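Local coordinates for periplasmic binding protein (Mycobacterium smegmatis, PDB 4MDY) that probably binds an iron-bearing solute outside the cell membrane and hands it to an ABC transporter, as a two-lobed solute-binding lipoprotein, at residues Q77-N82 with A93-D98; N85-E90 with A109-K114; T202-T207 with D284-E289; P194-D199 with A272-L277. All coordinates share one frame; numbering follows the deposited sequence.

In the fold
The chain has the two-lobed build of this solute-binding family, and the four contacts sample both lobes and the region between them. Interactions 1 and 2 share helix 89-94 in the N-terminal lobe; their centres are about 14 Å apart and they touch where Pro88 packs on Leu81 and Asn82. Interaction 3 belongs to the C-terminal lobe, its centre about 37 Å from that of interaction 1. Interaction 4 lies near the middle, its centre about 5 Å from the chain's centre and about 13 Å from that of interaction 3, which it adjoins in sequence. A bound PEG, probably from crystallisation, sits about 4 Å from the side chain of Ala272, consistent with a pocket between the lobes.

Interaction 1 of 4, residues Q77-N82 with A93-D98; sequences QPAVLN and AALKPD
Ala79 and Leu95 mark the closest backbone approach of strand 79-81 to the end of helix 89-94, with Ala79 CA and Leu95 CA 8.6 Å apart. The strand alternates in the usual way: the CB atoms of Ala79 and Leu81 point to the helix end, that of Val80 to the other side. Opposite them the chain leaves its helix. Lys96 takes a positive phi of 53°, and its N still bonds back to Ala93 O at 3.0 Å, a turn that carries the chain on toward Pro97. No hydrogen bond joins the two segments, and all that meets is hydrocarbon.

Leu95 does most of the work, its forked end divided between two partners. Leu95 CD2 rests on Ala79 CB at 4.0 Å, while Leu95 CD1 reaches Leu81 CD2 at 4.2 Å. With its CG set anti to the carbonyl carbon (chi1 -67°), Leu95 extends the fork across the gap to the strand. The two leucines slide past one another in opposite directions and touch only through this one pair of methyls. The contact is small, about 97 Å² over both sides, and Leu81 is the buried member.

Arg32 secures the helix end from outside, bonding Leu95 O through NH2 and Lys96 O through NE. Strand 79-81 pairs in parallel with strand 53-55, whose Ala53 touches Ala79, Leu81 and Leu95 alike. Leu81 packs further on Ile92 of helix 89-94 and Val34 of strand 33-35, so the contact packs the end of helix 89-94 against strand 79-81, the strand before it, beside strands 53-55 and 33-35.

Interaction 2 of 4, residues N85-E90 with A109-K114; sequences NGIPVE and ADTYAK
Ile87 and Val89 both rest on helix 109-116, and the residue between them has an uncommon double role: Pro88 is the centre of an inverse gamma turn and also occupies the N-cap position of helix 89-94. The tight bend sends both neighbouring side chains toward the same helix.

Thr111 receives them with its methyl. Thr111 CG2 lies 3.8 Å from Ile87 CD1 and 4.3 Å from Val89 CG2, while its hydroxyl bonds Asp108 OD1 just before the helix. That bond is consistent with a fixed rotation about CA-CB that leaves the methyl for the apolar partners. Ile87 meets Thr111 at a slant, its CG1 branch placed beside the backbone N (chi1 -64°) and carrying CD1 forward.

One turn on, Val89 CG1 comes within 4.4 Å of Lys114 CB. Here only the root of the lysine is used: the rest of the chain, extended, slants away from Val89 and back toward the preceding turn, where Lys114 NZ forms a salt bridge of 2.9 Å to Asp110 OD2, on the syn side and 30° out of the carboxylate plane. The charged pair thus borders an apolar contact at the surface.

Ile87 also packs on Ala105 and Leu107, and Val89 on Ile118, in the loops flanking helix 109-116. The contact therefore sets the start of helix 89-94 against one side of helix 109-116 in the N-terminal lobe.

Interaction 3 of 4, residues T202-T207 with D284-E289; sequences TQMGLT and DQLPPE
Met204, a selenomethionine in this crystal, sends its end onto Leu286 and Pro287 from a Schellman motif that finishes helix 199-203. Gly205 is the residue that turns out of the helix, with positive phi and its N bonded to Thr202 O at 3.0 Å. The bend leaves Met204, just before it, pointing at helix 279-294. Of roughly 106 Å² buried between the segments, Met204 supplies half, about 53 Å², while Leu286 and Pro287 give about 25 Å² each.

The long side chain of Met204 is stretched almost straight beyond CB, with chi2 at 180° and chi3 at -174°, and so delivers its terminal methyl to the helix well away from its own backbone, the backbones staying apart, with Met204 CA and Pro287 CA, the nearest CA pair, 8.6 Å from each other. Leu286 meets it with one branch only. Its CG lies opposite the backbone N (chi1 -175°), which brings CD2 round to the methyl. Pro287 offers its ring from the next position. Helix 279-294 is kinked here, since the nitrogens of Pro287 and Pro288 make no bond to the preceding turn.

The site is wholly apolar and buried within the C-terminal lobe. Helix 148-168 adds Phe162 and Val165 to the surroundings of Met204, and Val165 touches Pro287 as well. Leu286 also reaches Phe200 and Leu201 of helix 199-203, so three helices share this core. At its centre, Met204 CE lies 4.4 Å from Leu286 CD2 and 4.2 Å from Pro287 CG.

Interaction 4 of 4, residues P194-D199 with A272-L277; sequences PGWRTD and AFASPL
Arg197 and Trp196 press together against the end of helix 265-273, the tight part of the contact. The guanidinium grips one backbone oxygen with two nitrogens, Arg197 NH1 to Ala272 O at 3.3 Å and Arg197 NH2 to Ala272 O at 3.2 Å. The oxygen lies close to the guanidinium plane. NH1 approaches in the carbonyl plane, whereas NH2 sits above it, 37° out. Near a helix C-terminus, this oxygen probably attracts the positive charge more strongly.

Trp196 packs along the arginine: Arg197 CG lies 3.6 Å above the plane of the indole, over its centre, and Trp196 CH2 lies over the guanidinium. At the indole edge, Trp196 CZ3 meets Ala274 CB at 3.7 Å, where the helix ends with positive phi. The indole NE1 bonds Phe131 O.

The looser side is that of the Ala272 methyl, which points away from 194-199 and lies about 4 Å from a bound PEG, consistent with a pocket beside this loop-to-helix clamp near the chain's centre.

Tyr279 of helix 279-294 backs both Trp196 and Ala274, while the Phe273 ring meets those of Trp57 and Trp66 steeply, so the contact links the loop before helix 199-203 to the end of helix 265-273.

Interaction 1 of 4, residues Q77-N82 with A93-D98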
loop_
_atom_site.group_PDB
_atom_site.type_symbol
_atom_site.label_atom_id
_atom_site.label_comp_id
_atom_site.label_asym_id
_atom_site.label_seq_id
_atom_site.Cartn_x
_atom_site.Cartn_y
_atom_site.Cartn_z
ATOM N N GLN A 77 16.196 7.624 -13.866
ATOM C CA GLN A 77 16.628 8.552 -12.824
ATOM C C GLN A 77 15.543 9.609 -12.591
ATOM O O GLN A 77 15.747 10.796 -12.877
ATOM C CB GLN A 77 17.949 9.227 -13.242
ATOM C CG GLN A 77 19.055 8.279 -13.699
ATOM C CD GLN A 77 19.746 7.570 -12.546
ATOM O OE1 GLN A 77 20.229 8.212 -11.619
ATOM N NE2 GLN A 77 19.810 6.242 -12.607
ATOM N N PRO A 78 14.376 9.190 -12.076
ATOM C CA PRO A 78 13.279 10.150 -11.932
ATOM C C PRO A 78 13.542 11.188 -10.858
ATOM O O PRO A 78 14.285 10.932 -9.914
ATOM C CB PRO A 78 12.095 9.266 -11.521
ATOM C CG PRO A 78 12.722 8.118 -10.828
ATOM C CD PRO A 78 13.995 7.854 -11.586
ATOM N N ALA A 79 12.929 12.354 -11.003
ATOM C CA ALA A 79 12.902 13.333 -9.930
ATOM C C ALA A 79 12.134 12.746 -8.745
ATOM O O ALA A 79 11.178 11.972 -8.926
ATOM C CB ALA A 79 12.256 14.626 -10.401
ATOM N N VAL A 80 12.570 13.095 -7.537
ATOM C CA VAL A 80 11.909 12.650 -6.313
ATOM C C VAL A 80 11.210 13.813 -5.629
ATOM O O VAL A 80 11.839 14.787 -5.240
ATOM C CB VAL A 80 12.898 12.009 -5.321
ATOM C CG1 VAL A 80 12.160 11.531 -4.072
ATOM C CG2 VAL A 80 13.646 10.861 -5.987
ATOM N N LEU A 81 9.898 13.689 -5.478
ATOM C CA LEU A 81 9.086 14.701 -4.834
ATOM C C LEU A 81 8.738 14.212 -3.447
ATOM O O LEU A 81 9.006 13.067 -3.097
ATOM C CB LEU A 81 7.791 14.908 -5.625
ATOM C CG LEU A 81 7.927 15.069 -7.137
ATOM C CD1 LEU A 81 6.553 15.091 -7.802
ATOM C CD2 LEU A 81 8.707 16.336 -7.452
ATOM N N ASN A 82 8.116 15.075 -2.660
ATOM C CA ASN A 82 7.529 14.654 -1.389
ATOM C C ASN A 82 6.367 15.562 -1.033
ATOM O O ASN A 82 6.212 16.627 -1.624
ATOM C CB ASN A 82 8.578 14.632 -0.272
ATOM C CG ASN A 82 9.106 16.007 0.063
ATOM O OD1 ASN A 82 8.356 16.885 0.482
ATOM N ND2 ASN A 82 10.404 16.200 -0.105
ATOM N N ALA A 93 4.803 21.419 -12.354
ATOM C CA ALA A 93 4.746 22.246 -13.567
ATOM C C ALA A 93 6.103 22.319 -14.283
ATOM O O ALA A 93 6.179 22.201 -15.511
ATOM C CB ALA A 93 4.238 23.640 -13.229
ATOM N N ALA A 94 7.174 22.483 -13.514
ATOM C CA ALA A 94 8.529 22.559 -14.076
ATOM C C ALA A 94 8.976 21.250 -14.736
ATOM O O ALA A 94 9.841 21.261 -15.601
ATOM C CB ALA A 94 9.524 22.980 -13.004
ATOM N N LEU A 95 8.386 20.128 -14.333
ATOM C CA LEU A 95 8.675 18.834 -14.950
ATOM C C LEU A 95 7.936 18.603 -16.282
ATOM O O LEU A 95 8.212 17.627 -16.981
ATOM C CB LEU A 95 8.383 17.695 -13.961
ATOM C CG LEU A 95 9.314 17.658 -12.743
ATOM C CD1 LEU A 95 8.709 16.852 -11.601
ATOM C CD2 LEU A 95 10.686 17.114 -13.116
ATOM N N LYS A 96 7.012 19.496 -16.638
ATOM C CA LYS A 96 6.358 19.457 -17.951
ATOM C C LYS A 96 5.746 18.090 -18.264
ATOM O O LYS A 96 5.992 17.521 -19.320
ATOM C CB LYS A 96 7.350 19.839 -19.061
ATOM C CG LYS A 96 7.947 21.227 -18.922
ATOM C CD LYS A 96 6.917 22.295 -19.241
ATOM C CE LYS A 96 7.526 23.682 -19.171
ATOM N NZ LYS A 96 6.489 24.739 -19.316
ATOM N N PRO A 97 4.945 17.557 -17.341
ATOM C CA PRO A 97 4.377 16.233 -17.579
ATOM C C PRO A 97 3.265 16.310 -18.609
ATOM O O PRO A 97 2.789 17.404 -18.910
ATOM C CB PRO A 97 3.817 15.856 -16.217
ATOM C CG PRO A 97 3.440 17.159 -15.592
ATOM C CD PRO A 97 4.400 18.186 -16.126
ATOM N N ASP A 98 2.879 15.169 -19.168
ATOM C CA ASP A 98 1.635 15.090 -19.940
ATOM C C ASP A 98 0.563 14.253 -19.222
ATOM O O ASP A 98 -0.553 14.129 -19.707
ATOM C CB ASP A 98 1.883 14.616 -21.380
ATOM C CG ASP A 98 2.442 13.202 -21.471
ATOM O OD1 ASP A 98 2.698 12.557 -20.426
ATOM O OD2 ASP A 98 2.640 12.731 -22.619
#

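Interaction 2 of 4, residues N85-E90 with A109-K114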
loop_
_atom_site.group_PDB
_atom_site.type_symbol
_atom_site.label_atom_id
_atom_site.label_comp_id
_atom_site.label_asym_id
_atom_site.label_seq_id
_atom_site.Cartn_x
_atom_site.Cartn_y
_atom_site.Cartn_z
ATOM N N ASN A 85 5.074 19.645 2.310
ATOM C CA ASN A 85 4.289 20.879 2.250
ATOM C C ASN A 85 3.164 20.766 1.241
ATOM O O ASN A 85 2.921 21.688 0.465
ATOM C CB ASN A 85 5.191 22.063 1.894
ATOM C CG ASN A 85 6.296 22.273 2.903
ATOM O OD1 ASN A 85 7.443 22.530 2.538
ATOM N ND2 ASN A 85 5.960 22.161 4.183
ATOM N N GLY A 86 2.474 19.632 1.261
ATOM C CA GLY A 86 1.411 19.363 0.296
ATOM C C GLY A 86 1.963 19.028 -1.077
ATOM O O GLY A 86 3.178 18.896 -1.263
ATOM N N ILE A 87 1.067 18.901 -2.051
ATOM C CA ILE A 87 1.470 18.526 -3.399
ATOM C C ILE A 87 2.273 19.688 -3.978
ATOM O O ILE A 87 1.784 20.820 -3.996
ATOM C CB ILE A 87 0.250 18.207 -4.283
ATOM C CG1 ILE A 87 -0.484 16.979 -3.729
ATOM C CG2 ILE A 87 0.680 17.959 -5.722
ATOM C CD1 ILE A 87 -1.923 16.870 -4.181
ATOM N N PRO A 88 3.520 19.422 -4.415
ATOM C CA PRO A 88 4.377 20.498 -4.920
ATOM C C PRO A 88 4.005 20.886 -6.349
ATOM O O PRO A 88 4.586 20.383 -7.310
ATOM C CB PRO A 88 5.782 19.887 -4.840
ATOM C CG PRO A 88 5.561 18.425 -5.021
ATOM C CD PRO A 88 4.213 18.119 -4.423
ATOM N N VAL A 89 3.044 21.795 -6.474
ATOM C CA VAL A 89 2.476 22.146 -7.775
ATOM C C VAL A 89 3.519 22.790 -8.691
ATOM O O VAL A 89 3.604 22.434 -9.872
ATOM C CB VAL A 89 1.236 23.056 -7.623
ATOM C CG1 VAL A 89 0.765 23.578 -8.979
ATOM C CG2 VAL A 89 0.114 22.291 -6.932
ATOM N N GLU A 90 4.316 23.711 -8.143
ATOM C CA GLU A 90 5.324 24.425 -8.934
ATOM C C GLU A 90 6.406 23.478 -9.447
ATOM O O GLU A 90 6.839 23.602 -10.593
ATOM C CB GLU A 90 5.971 25.565 -8.129
ATOM C CG GLU A 90 5.017 26.671 -7.681
ATOM C CD GLU A 90 4.525 27.572 -8.809
ATOM O OE1 GLU A 90 4.908 27.369 -9.986
ATOM O OE2 GLU A 90 3.742 28.501 -8.508
ATOM N N ALA A 109 -10.290 19.576 -4.437
ATOM C CA ALA A 109 -10.810 20.159 -5.677
ATOM C C ALA A 109 -9.967 21.321 -6.186
ATOM O O ALA A 109 -9.753 21.461 -7.389
ATOM C CB ALA A 109 -12.248 20.615 -5.484
ATOM N N ASP A 110 -9.501 22.156 -5.265
ATOM C CA ASP A 110 -8.666 23.304 -5.617
ATOM C C ASP A 110 -7.363 22.835 -6.262
ATOM O O ASP A 110 -7.012 23.272 -7.351
ATOM C CB ASP A 110 -8.367 24.141 -4.366
ATOM C CG ASP A 110 -7.471 25.334 -4.656
ATOM O OD1 ASP A 110 -7.743 26.065 -5.635
ATOM O OD2 ASP A 110 -6.494 25.541 -3.898
ATOM N N THR A 111 -6.676 21.920 -5.587
ATOM C CA THR A 111 -5.393 21.407 -6.054
ATOM C C THR A 111 -5.528 20.598 -7.342
ATOM O O THR A 111 -4.658 20.652 -8.202
ATOM C CB THR A 111 -4.714 20.578 -4.953
ATOM O OG1 THR A 111 -4.616 21.380 -3.770
ATOM C CG2 THR A 111 -3.324 20.158 -5.367
ATOM N N TYR A 112 -6.624 19.860 -7.479
ATOM C CA TYR A 112 -6.951 19.218 -8.745
ATOM C C TYR A 112 -7.039 20.238 -9.883
ATOM O O TYR A 112 -6.486 20.018 -10.953
ATOM C CB TYR A 112 -8.270 18.451 -8.652
ATOM C CG TYR A 112 -8.746 17.946 -9.997
ATOM C CD1 TYR A 112 -8.155 16.832 -10.588
ATOM C CD2 TYR A 112 -9.760 18.598 -10.695
ATOM C CE1 TYR A 112 -8.577 16.368 -11.817
ATOM C CE2 TYR A 112 -10.187 18.140 -11.929
ATOM C CZ TYR A 112 -9.586 17.022 -12.486
ATOM O OH TYR A 112 -9.994 16.539 -13.706
ATOM N N ALA A 113 -7.737 21.349 -9.649
ATOM C CA ALA A 113 -7.853 22.405 -10.666
ATOM C C ALA A 113 -6.476 22.957 -11.057
ATOM O O ALA A 113 -6.178 23.146 -12.240
ATOM C CB ALA A 113 -8.771 23.521 -10.178
ATOM N N LYS A 114 -5.626 23.174 -10.059
ATOM C CA LYS A 114 -4.260 23.656 -10.288
ATOM C C LYS A 114 -3.392 22.686 -11.100
ATOM O O LYS A 114 -2.644 23.106 -11.993
ATOM C CB LYS A 114 -3.584 23.946 -8.952
ATOM C CG LYS A 114 -4.188 25.119 -8.203
ATOM C CD LYS A 114 -3.573 25.253 -6.824
ATOM C CE LYS A 114 -4.055 26.514 -6.133
ATOM N NZ LYS A 114 -3.807 26.466 -4.666
#

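Interaction 3 of 4, residues T202-T207 with D284-E289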
loop_
_atom_site.group_PDB
_atom_site.type_symbol
_atom_site.label_atom_id
_atom_site.label_comp_id
_atom_site.label_asym_id
_atom_site.label_seq_id
_atom_site.Cartn_x
_atom_site.Cartn_y
_atom_site.Cartn_z
ATOM N N THR A 202 -7.880 -12.102 4.796
ATOM C CA THR A 202 -9.127 -12.846 4.653
ATOM C C THR A 202 -9.041 -13.831 3.477
ATOM O O THR A 202 -9.482 -14.980 3.590
ATOM C CB THR A 202 -10.322 -11.878 4.487
ATOM O OG1 THR A 202 -10.455 -11.085 5.675
ATOM C CG2 THR A 202 -11.633 -12.627 4.247
ATOM N N GLN A 203 -8.457 -13.382 2.368
ATOM C CA GLN A 203 -8.275 -14.217 1.165
ATOM C C GLN A 203 -7.343 -15.410 1.396
ATOM O O GLN A 203 -7.464 -16.435 0.726
ATOM C CB GLN A 203 -7.701 -13.392 0.014
ATOM C CG GLN A 203 -8.653 -12.413 -0.647
ATOM C CD GLN A 203 -7.941 -11.574 -1.708
ATOM O OE1 GLN A 203 -7.175 -10.666 -1.387
ATOM N NE2 GLN A 203 -8.179 -11.888 -2.973
HETATM N N MSE A 204 -6.407 -15.262 2.332
HETATM C CA MSE A 204 -5.521 -16.362 2.721
HETATM C C MSE A 204 -6.187 -17.341 3.662
HETATM O O MSE A 204 -5.591 -18.365 4.005
HETATM C CB MSE A 204 -4.282 -15.803 3.417
HETATM C CG MSE A 204 -3.302 -15.136 2.463
HETATM SE SE MSE A 204 -1.809 -14.490 3.574
HETATM C CE MSE A 204 -0.700 -13.480 2.308
ATOM N N GLY A 205 -7.409 -17.036 4.108
ATOM C CA GLY A 205 -8.186 -17.945 4.950
ATOM C C GLY A 205 -8.278 -17.542 6.409
ATOM O O GLY A 205 -8.997 -18.173 7.179
ATOM N N LEU A 206 -7.569 -16.482 6.785
ATOM C CA LEU A 206 -7.554 -16.010 8.167
ATOM C C LEU A 206 -8.829 -15.262 8.528
ATOM O O LEU A 206 -9.557 -14.771 7.656
ATOM C CB LEU A 206 -6.362 -15.080 8.402
ATOM C CG LEU A 206 -4.986 -15.701 8.208
ATOM C CD1 LEU A 206 -3.918 -14.625 8.093
ATOM C CD2 LEU A 206 -4.667 -16.654 9.348
ATOM N N THR A 207 -9.081 -15.188 9.830
ATOM C CA THR A 207 -10.146 -14.370 10.377
ATOM C C THR A 207 -9.533 -13.061 10.859
ATOM O O THR A 207 -8.577 -13.043 11.643
ATOM C CB THR A 207 -10.890 -15.095 11.518
ATOM O OG1 THR A 207 -11.642 -16.192 10.975
ATOM C CG2 THR A 207 -11.834 -14.156 12.241
ATOM N N ASP A 284 4.655 -14.135 -0.953
ATOM C CA ASP A 284 5.867 -14.948 -0.815
ATOM C C ASP A 284 6.303 -15.070 0.638
ATOM O O ASP A 284 6.537 -16.178 1.124
ATOM C CB ASP A 284 7.032 -14.364 -1.623
ATOM C CG ASP A 284 7.009 -14.778 -3.076
ATOM O OD1 ASP A 284 6.326 -15.767 -3.417
ATOM O OD2 ASP A 284 7.690 -14.118 -3.884
ATOM N N GLN A 285 6.421 -13.933 1.323
ATOM C CA GLN A 285 7.154 -13.877 2.597
ATOM C C GLN A 285 6.297 -14.047 3.857
ATOM O O GLN A 285 6.792 -14.527 4.880
ATOM C CB GLN A 285 7.952 -12.576 2.691
ATOM C CG GLN A 285 8.980 -12.418 1.583
ATOM C CD GLN A 285 9.938 -11.253 1.799
ATOM O OE1 GLN A 285 10.103 -10.758 2.917
ATOM N NE2 GLN A 285 10.596 -10.822 0.721
ATOM N N LEU A 286 5.028 -13.651 3.804
ATOM C CA LEU A 286 4.179 -13.739 4.993
ATOM C C LEU A 286 3.720 -15.159 5.320
ATOM O O LEU A 286 3.699 -15.525 6.495
ATOM C CB LEU A 286 2.968 -12.793 4.900
ATOM C CG LEU A 286 2.074 -12.706 6.154
ATOM C CD1 LEU A 286 2.863 -12.368 7.414
ATOM C CD2 LEU A 286 0.961 -11.692 5.942
ATOM N N PRO A 287 3.325 -15.958 4.304
ATOM C CA PRO A 287 2.826 -17.285 4.688
ATOM C C PRO A 287 3.809 -18.181 5.458
ATOM O O PRO A 287 3.386 -18.845 6.395
ATOM C CB PRO A 287 2.388 -17.900 3.355
ATOM C CG PRO A 287 1.998 -16.703 2.531
ATOM C CD PRO A 287 3.020 -15.659 2.892
ATOM N N PRO A 288 5.102 -18.200 5.084
ATOM C CA PRO A 288 6.054 -18.945 5.925
ATOM C C PRO A 288 6.090 -18.481 7.395
ATOM O O PRO A 288 6.266 -19.308 8.303
ATOM C CB PRO A 288 7.406 -18.681 5.256
ATOM C CG PRO A 288 7.084 -18.345 3.838
ATOM C CD PRO A 288 5.722 -17.708 3.837
ATOM N N GLU A 289 5.933 -17.181 7.630
ATOM C CA GLU A 289 5.914 -16.655 9.000
ATOM C C GLU A 289 4.636 -17.091 9.712
ATOM O O GLU A 289 4.664 -17.493 10.876
ATOM C CB GLU A 289 6.012 -15.129 9.013
ATOM C CG GLU A 289 7.268 -14.551 8.375
ATOM C CD GLU A 289 8.533 -14.765 9.191
ATOM O OE1 GLU A 289 8.485 -14.733 10.441
ATOM O OE2 GLU A 289 9.601 -14.950 8.571
#

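Interaction 4 of 4, residues P194-D199 with A272-L277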
loop_
_atom_site.group_PDB
_atom_site.type_symbol
_atom_site.label_atom_id
_atom_site.label_comp_id
_atom_site.label_asym_id
_atom_site.label_seq_id
_atom_site.Cartn_x
_atom_site.Cartn_y
_atom_site.Cartn_z
ATOM N N PRO A 194 -10.551 -3.868 10.110
ATOM C CA PRO A 194 -11.030 -4.584 8.934
ATOM C C PRO A 194 -11.475 -3.633 7.821
ATOM O O PRO A 194 -12.069 -2.602 8.088
ATOM C CB PRO A 194 -12.216 -5.386 9.474
ATOM C CG PRO A 194 -11.908 -5.601 10.911
ATOM C CD PRO A 194 -11.107 -4.416 11.363
ATOM N N GLY A 195 -11.160 -3.983 6.585
ATOM C CA GLY A 195 -11.442 -3.134 5.438
ATOM C C GLY A 195 -10.627 -3.641 4.267
ATOM O O GLY A 195 -10.068 -4.747 4.315
ATOM N N TRP A 196 -10.538 -2.848 3.209
ATOM C CA TRP A 196 -9.823 -3.307 2.029
ATOM C C TRP A 196 -8.382 -3.716 2.347
ATOM O O TRP A 196 -7.877 -4.670 1.768
ATOM C CB TRP A 196 -9.869 -2.283 0.895
ATOM C CG TRP A 196 -8.950 -1.101 0.988
ATOM C CD1 TRP A 196 -9.294 0.169 1.337
ATOM C CD2 TRP A 196 -7.550 -1.056 0.650
ATOM N NE1 TRP A 196 -8.195 0.999 1.256
ATOM C CE2 TRP A 196 -7.116 0.272 0.835
ATOM C CE3 TRP A 196 -6.627 -2.008 0.215
ATOM C CZ2 TRP A 196 -5.793 0.670 0.605
ATOM C CZ3 TRP A 196 -5.314 -1.613 -0.021
ATOM C CH2 TRP A 196 -4.910 -0.287 0.183
ATOM N N ARG A 197 -7.749 -3.014 3.282
ATOM C CA ARG A 197 -6.366 -3.311 3.662
ATOM C C ARG A 197 -6.162 -4.677 4.309
ATOM O O ARG A 197 -5.054 -5.204 4.279
ATOM C CB ARG A 197 -5.825 -2.249 4.604
ATOM C CG ARG A 197 -5.494 -0.939 3.920
ATOM C CD ARG A 197 -4.524 -0.132 4.770
ATOM N NE ARG A 197 -3.844 0.875 3.971
ATOM C CZ ARG A 197 -2.697 0.706 3.306
ATOM N NH1 ARG A 197 -2.205 1.721 2.620
ATOM N NH2 ARG A 197 -2.028 -0.443 3.320
ATOM N N THR A 198 -7.208 -5.243 4.901
ATOM C CA THR A 198 -7.100 -6.584 5.494
ATOM C C THR A 198 -7.623 -7.688 4.568
ATOM O O THR A 198 -7.558 -8.863 4.920
ATOM C CB THR A 198 -7.825 -6.667 6.854
ATOM O OG1 THR A 198 -9.214 -6.346 6.697
ATOM C CG2 THR A 198 -7.197 -5.701 7.857
ATOM N N ASP A 199 -8.129 -7.325 3.388
ATOM C CA ASP A 199 -8.689 -8.325 2.467
ATOM C C ASP A 199 -7.699 -9.441 2.158
ATOM O O ASP A 199 -8.081 -10.612 2.091
ATOM C CB ASP A 199 -9.158 -7.692 1.150
ATOM C CG ASP A 199 -10.500 -6.987 1.272
ATOM O OD1 ASP A 199 -11.235 -7.227 2.257
ATOM O OD2 ASP A 199 -10.824 -6.190 0.365
ATOM N N ALA A 272 2.366 -2.129 3.375
ATOM C CA ALA A 272 1.999 -0.719 3.316
ATOM C C ALA A 272 1.638 -0.271 1.910
ATOM O O ALA A 272 0.637 0.410 1.718
ATOM C CB ALA A 272 3.130 0.147 3.853
ATOM N N PHE A 273 2.453 -0.650 0.932
ATOM C CA PHE A 273 2.224 -0.234 -0.448
ATOM C C PHE A 273 1.006 -0.904 -1.086
ATOM O O PHE A 273 0.333 -0.293 -1.925
ATOM C CB PHE A 273 3.465 -0.480 -1.293
ATOM C CG PHE A 273 4.382 0.699 -1.348
ATOM C CD1 PHE A 273 5.153 1.048 -0.245
ATOM C CD2 PHE A 273 4.464 1.474 -2.497
ATOM C CE1 PHE A 273 5.997 2.150 -0.294
ATOM C CE2 PHE A 273 5.297 2.574 -2.545
ATOM C CZ PHE A 273 6.062 2.909 -1.443
ATOM N N ALA A 274 0.732 -2.147 -0.699
ATOM C CA ALA A 274 -0.471 -2.853 -1.156
ATOM C C ALA A 274 -0.697 -2.638 -2.657
ATOM O O ALA A 274 -1.757 -2.179 -3.083
ATOM C CB ALA A 274 -1.677 -2.376 -0.361
ATOM N N SER A 275 0.321 -2.953 -3.449
ATOM C CA SER A 275 0.327 -2.641 -4.870
ATOM C C SER A 275 0.384 -3.904 -5.728
ATOM O O SER A 275 0.624 -4.992 -5.215
ATOM C CB SER A 275 1.529 -1.750 -5.178
ATOM O OG SER A 275 2.691 -2.520 -5.378
ATOM N N PRO A 276 0.173 -3.764 -7.050
ATOM C CA PRO A 276 0.315 -4.911 -7.958
ATOM C C PRO A 276 1.701 -5.567 -7.918
ATOM O O PRO A 276 1.837 -6.752 -8.218
ATOM C CB PRO A 276 0.063 -4.296 -9.333
ATOM C CG PRO A 276 -0.837 -3.146 -9.062
ATOM C CD PRO A 276 -0.402 -2.590 -7.738
ATOM N N LEU A 277 2.719 -4.800 -7.557
ATOM C CA LEU A 277 4.067 -5.336 -7.444
ATOM C C LEU A 277 4.434 -5.734 -6.021
ATOM O O LEU A 277 5.253 -6.633 -5.836
ATOM C CB LEU A 277 5.097 -4.338 -7.985
ATOM C CG LEU A 277 5.021 -4.028 -9.479
ATOM C CD1 LEU A 277 6.099 -3.019 -9.861
ATOM C CD2 LEU A 277 5.161 -5.291 -10.312
#